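Long-range contact in thiamine-biosynthesis protein ThiS (Geobacter metallireducens GS-15, PDB 3CWI), which probably serves as the ubiquitin-like sulfur carrier that supplies sulfur for making the thiazole ring of thiamine: residues V29-N40 and V54-F65. Numbering follows the deposited sequence.
Sequences VAQAEYVTVELN and VKDGDAVEFLYF
Y64 OH donates a hydrogen bond of 2.6 Å to A30 O, with the carbonyl oxygen lying near the plane of the ring at its edge. V35 sets CG2 over one face of the same ring, 3.7 Å from the centroid and offset toward the rim, a CH-pi contact; with CG1 between the backbone N and the carbonyl carbon (chi1 60°), CG2 points to the ring. With an alanine here instead of Y64, A30 O would probably lose this donor and V35 CG2 its aromatic cover, leaving residues 29-31 less firmly held against the 54-65 segment. Two residues earlier, F62 takes V29 CG2 almost over its ring centre, at 4.0 Å from the centroid, while V37 CG2 meets the ring edge. On the sheet face of V37 and F62, L39 CD1 meets V60 CG1 at 3.6 Å. Strands 36-39 and 59-63 run antiparallel in the mixed sheet of a ubiquitin-like beta-grasp fold, strand 59-63 lying parallel to 2-5 on its other side; L24 of helix 20-26 packs on V37 and F62. Paired backbone bonds join T36 with L63 and E38 with E61, whose carboxylates bring like charges to 3.1 Å between E38 OE1 and E61 OE1, which would probably raise the pKa of one of them. Past the last bridge, N40 N bonds to A59 O, and N40 OD1 accepts A59 N at 2.9 Å. N40 ND2 bonds weakly to D58 OD1; D58 N to K55 O closes the type II turn, and D58 OD2 takes K55 N at 2.7 Å from above the carboxylate plane.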
loop_
_atom_site.group_PDB
_atom_site.type_symbol
_atom_site.label_atom_id
_atom_site.label_comp_id
_atom_site.label_asym_id
_atom_site.label_seq_id
_atom_site.Cartn_x
_atom_site.Cartn_y
_atom_site.Cartn_z
ATOM N N VAL A 29 -1.764 1.606 8.812
ATOM C CA VAL A 29 -0.575 2.399 8.554
ATOM C C VAL A 29 -0.657 3.736 9.286
ATOM O O VAL A 29 -1.623 4.478 9.130
ATOM C CB VAL A 29 -0.408 2.667 7.046
ATOM C CG1 VAL A 29 0.871 3.442 6.800
ATOM C CG2 VAL A 29 -0.391 1.350 6.287
ATOM N N ALA A 30 0.365 4.040 10.078
ATOM C CA ALA A 30 0.401 5.281 10.844
ATOM C C ALA A 30 0.349 6.519 9.962
ATOM O O ALA A 30 0.961 6.562 8.893
ATOM C CB ALA A 30 1.650 5.316 11.708
ATOM N N GLN A 31 -0.382 7.532 10.419
ATOM C CA GLN A 31 -0.495 8.778 9.672
ATOM C C GLN A 31 -0.799 8.499 8.207
ATOM O O GLN A 31 -0.175 9.067 7.310
ATOM C CB GLN A 31 0.809 9.567 9.805
ATOM C CG GLN A 31 1.093 9.991 11.238
ATOM C CD GLN A 31 2.454 10.641 11.417
ATOM O OE1 GLN A 31 2.744 11.204 12.476
ATOM N NE2 GLN A 31 3.300 10.557 10.391
ATOM N N ALA A 32 -1.760 7.612 7.977
ATOM C CA ALA A 32 -2.163 7.243 6.627
ATOM C C ALA A 32 -2.636 8.454 5.833
ATOM O O ALA A 32 -2.626 8.435 4.603
ATOM C CB ALA A 32 -3.264 6.196 6.685
ATOM N N GLU A 33 -3.045 9.504 6.538
ATOM C CA GLU A 33 -3.526 10.717 5.882
ATOM C C GLU A 33 -2.428 11.316 5.018
ATOM O O GLU A 33 -2.665 11.706 3.876
ATOM C CB GLU A 33 -3.975 11.751 6.918
ATOM C CG GLU A 33 -4.965 11.228 7.945
ATOM C CD GLU A 33 -4.309 10.910 9.278
ATOM O OE1 GLU A 33 -3.394 10.060 9.309
ATOM O OE2 GLU A 33 -4.712 11.517 10.296
ATOM N N TYR A 34 -1.223 11.389 5.571
ATOM C CA TYR A 34 -0.099 11.937 4.838
ATOM C C TYR A 34 1.061 10.950 4.697
ATOM O O TYR A 34 2.162 11.163 5.213
ATOM C CB TYR A 34 0.354 13.255 5.480
ATOM C CG TYR A 34 -0.458 14.457 5.016
ATOM C CD1 TYR A 34 -1.849 14.484 5.160
ATOM C CD2 TYR A 34 0.160 15.544 4.389
ATOM C CE1 TYR A 34 -2.608 15.563 4.687
ATOM C CE2 TYR A 34 -0.589 16.633 3.914
ATOM C CZ TYR A 34 -1.968 16.634 4.063
ATOM O OH TYR A 34 -2.713 17.695 3.589
ATOM N N VAL A 35 0.780 9.849 4.005
ATOM C CA VAL A 35 1.765 8.809 3.722
ATOM C C VAL A 35 1.717 8.630 2.209
ATOM O O VAL A 35 0.672 8.842 1.595
ATOM C CB VAL A 35 1.404 7.462 4.413
ATOM C CG1 VAL A 35 0.051 6.960 3.933
ATOM C CG2 VAL A 35 2.482 6.423 4.128
ATOM N N THR A 36 2.841 8.272 1.600
ATOM C CA THR A 36 2.883 8.065 0.158
ATOM C C THR A 36 2.946 6.570 -0.110
ATOM O O THR A 36 3.731 5.850 0.516
ATOM C CB THR A 36 4.127 8.720 -0.487
ATOM O OG1 THR A 36 4.062 10.143 -0.331
ATOM C CG2 THR A 36 4.205 8.371 -1.968
ATOM N N VAL A 37 2.129 6.098 -1.044
ATOM C CA VAL A 37 2.117 4.676 -1.358
ATOM C C VAL A 37 2.672 4.361 -2.735
ATOM O O VAL A 37 2.287 4.979 -3.721
ATOM C CB VAL A 37 0.688 4.097 -1.273
ATOM C CG1 VAL A 37 0.717 2.597 -1.574
ATOM C CG2 VAL A 37 0.103 4.347 0.115
ATOM N N GLU A 38 3.586 3.396 -2.790
ATOM C CA GLU A 38 4.166 2.964 -4.056
ATOM C C GLU A 38 3.735 1.528 -4.308
ATOM O O GLU A 38 3.777 0.692 -3.407
ATOM C CB GLU A 38 5.696 3.043 -4.031
ATOM C CG GLU A 38 6.256 4.400 -4.436
ATOM C CD GLU A 38 7.765 4.383 -4.629
ATOM O OE1 GLU A 38 8.255 3.560 -5.437
ATOM O OE2 GLU A 38 8.457 5.197 -3.979
ATOM N N LEU A 39 3.294 1.261 -5.534
ATOM C CA LEU A 39 2.856 -0.072 -5.926
ATOM C C LEU A 39 3.668 -0.470 -7.148
ATOM O O LEU A 39 3.609 0.187 -8.188
ATOM C CB LEU A 39 1.359 -0.068 -6.262
ATOM C CG LEU A 39 0.790 -1.376 -6.813
ATOM C CD1 LEU A 39 1.082 -2.529 -5.839
ATOM C CD2 LEU A 39 -0.706 -1.225 -7.021
ATOM N N ASN A 40 4.438 -1.544 -7.003
ATOM C CA ASN A 40 5.296 -2.049 -8.069
ATOM C C ASN A 40 6.202 -0.959 -8.655
ATOM O O ASN A 40 6.377 -0.855 -9.873
ATOM C CB ASN A 40 4.451 -2.715 -9.167
ATOM C CG ASN A 40 3.714 -3.952 -8.658
ATOM O OD1 ASN A 40 4.169 -4.608 -7.718
ATOM N ND2 ASN A 40 2.590 -4.286 -9.289
ATOM N N VAL A 54 -4.260 -4.409 -5.176
ATOM C CA VAL A 54 -3.028 -5.124 -4.888
ATOM C C VAL A 54 -3.346 -6.605 -4.943
ATOM O O VAL A 54 -4.271 -7.068 -4.280
ATOM C CB VAL A 54 -2.497 -4.765 -3.487
ATOM C CG1 VAL A 54 -1.166 -5.458 -3.248
ATOM C CG2 VAL A 54 -2.348 -3.251 -3.361
ATOM N N LYS A 55 -2.590 -7.350 -5.745
ATOM C CA LYS A 55 -2.829 -8.785 -5.881
ATOM C C LYS A 55 -1.621 -9.606 -5.443
ATOM O O LYS A 55 -0.573 -9.055 -5.108
ATOM C CB LYS A 55 -3.182 -9.107 -7.336
ATOM C CG LYS A 55 -4.353 -8.285 -7.870
ATOM C CD LYS A 55 -4.643 -8.592 -9.335
ATOM C CE LYS A 55 -5.795 -7.741 -9.861
ATOM N NZ LYS A 55 -6.102 -8.044 -11.281
ATOM N N ASP A 56 -1.780 -10.927 -5.432
ATOM C CA ASP A 56 -0.690 -11.818 -5.039
ATOM C C ASP A 56 0.571 -11.480 -5.833
ATOM O O ASP A 56 0.525 -11.325 -7.055
ATOM C CB ASP A 56 -1.078 -13.279 -5.297
ATOM C CG ASP A 56 0.018 -14.255 -4.903
ATOM O OD1 ASP A 56 0.149 -14.563 -3.700
ATOM O OD2 ASP A 56 0.763 -14.705 -5.801
ATOM N N GLY A 57 1.694 -11.352 -5.138
ATOM C CA GLY A 57 2.942 -11.051 -5.810
ATOM C C GLY A 57 3.285 -9.581 -5.993
ATOM O O GLY A 57 4.397 -9.271 -6.401
ATOM N N ASP A 58 2.354 -8.673 -5.700
ATOM C CA ASP A 58 2.627 -7.243 -5.861
ATOM C C ASP A 58 3.548 -6.722 -4.750
ATOM O O ASP A 58 3.630 -7.317 -3.674
ATOM C CB ASP A 58 1.321 -6.440 -5.864
ATOM C CG ASP A 58 0.570 -6.532 -7.184
ATOM O OD1 ASP A 58 1.177 -6.951 -8.197
ATOM O OD2 ASP A 58 -0.632 -6.160 -7.222
ATOM N N ALA A 59 4.237 -5.615 -5.019
ATOM C CA ALA A 59 5.152 -5.014 -4.047
ATOM C C ALA A 59 4.658 -3.625 -3.662
ATOM O O ALA A 59 4.575 -2.735 -4.504
ATOM C CB ALA A 59 6.548 -4.915 -4.633
ATOM N N VAL A 60 4.332 -3.441 -2.392
ATOM C CA VAL A 60 3.856 -2.151 -1.934
ATOM C C VAL A 60 4.849 -1.525 -0.971
ATOM O O VAL A 60 5.501 -2.220 -0.182
ATOM C CB VAL A 60 2.472 -2.284 -1.260
ATOM C CG1 VAL A 60 1.478 -2.872 -2.251
ATOM C CG2 VAL A 60 2.565 -3.181 -0.033
ATOM N N GLU A 61 4.977 -0.207 -1.047
ATOM C CA GLU A 61 5.897 0.514 -0.171
ATOM C C GLU A 61 5.191 1.707 0.460
ATOM O O GLU A 61 4.423 2.407 -0.194
ATOM C CB GLU A 61 7.093 1.014 -0.976
ATOM C CG GLU A 61 7.874 -0.064 -1.688
ATOM C CD GLU A 61 8.855 0.523 -2.686
ATOM O OE1 GLU A 61 8.408 1.021 -3.744
ATOM O OE2 GLU A 61 10.068 0.500 -2.408
ATOM N N PHE A 62 5.457 1.924 1.738
ATOM C CA PHE A 62 4.872 3.039 2.456
ATOM C C PHE A 62 5.994 4.003 2.809
ATOM O O PHE A 62 6.920 3.651 3.538
ATOM C CB PHE A 62 4.159 2.543 3.714
ATOM C CG PHE A 62 3.039 1.585 3.426
ATOM C CD1 PHE A 62 1.974 1.967 2.625
ATOM C CD2 PHE A 62 3.063 0.289 3.928
ATOM C CE1 PHE A 62 0.950 1.077 2.321
ATOM C CE2 PHE A 62 2.042 -0.612 3.629
ATOM C CZ PHE A 62 0.993 -0.216 2.829
ATOM N N LEU A 63 5.915 5.214 2.264
ATOM C CA LEU A 63 6.943 6.220 2.500
ATOM C C LEU A 63 6.348 7.512 3.067
ATOM O O LEU A 63 5.194 7.851 2.794
ATOM C CB LEU A 63 7.678 6.531 1.191
ATOM C CG LEU A 63 8.049 5.372 0.250
ATOM C CD1 LEU A 63 8.744 5.936 -0.979
ATOM C CD2 LEU A 63 8.939 4.369 0.957
ATOM N N TYR A 64 7.147 8.227 3.857
ATOM C CA TYR A 64 6.701 9.481 4.452
ATOM C C TYR A 64 7.687 10.591 4.126
ATOM O O TYR A 64 8.854 10.517 4.500
ATOM C CB TYR A 64 6.590 9.362 5.973
ATOM C CG TYR A 64 5.653 8.284 6.458
ATOM C CD1 TYR A 64 6.090 6.965 6.603
ATOM C CD2 TYR A 64 4.334 8.583 6.787
ATOM C CE1 TYR A 64 5.228 5.970 7.072
ATOM C CE2 TYR A 64 3.471 7.603 7.253
ATOM C CZ TYR A 64 3.924 6.300 7.393
ATOM O OH TYR A 64 3.062 5.334 7.855
ATOM N N PHE A 65 7.215 11.620 3.435
ATOM C CA PHE A 65 8.070 12.739 3.079
ATOM C C PHE A 65 7.796 13.958 3.956
ATOM O O PHE A 65 6.649 14.367 4.128
ATOM C CB PHE A 65 7.872 13.102 1.611
ATOM C CG PHE A 65 8.268 12.011 0.662
ATOM C CD1 PHE A 65 7.514 10.845 0.564
ATOM C CD2 PHE A 65 9.411 12.141 -0.123
ATOM C CE1 PHE A 65 7.894 9.820 -0.303
ATOM C CE2 PHE A 65 9.802 11.125 -0.991
ATOM C CZ PHE A 65 9.041 9.959 -1.082
HETATM O O HOH W 1 4.526 11.362 2.333
#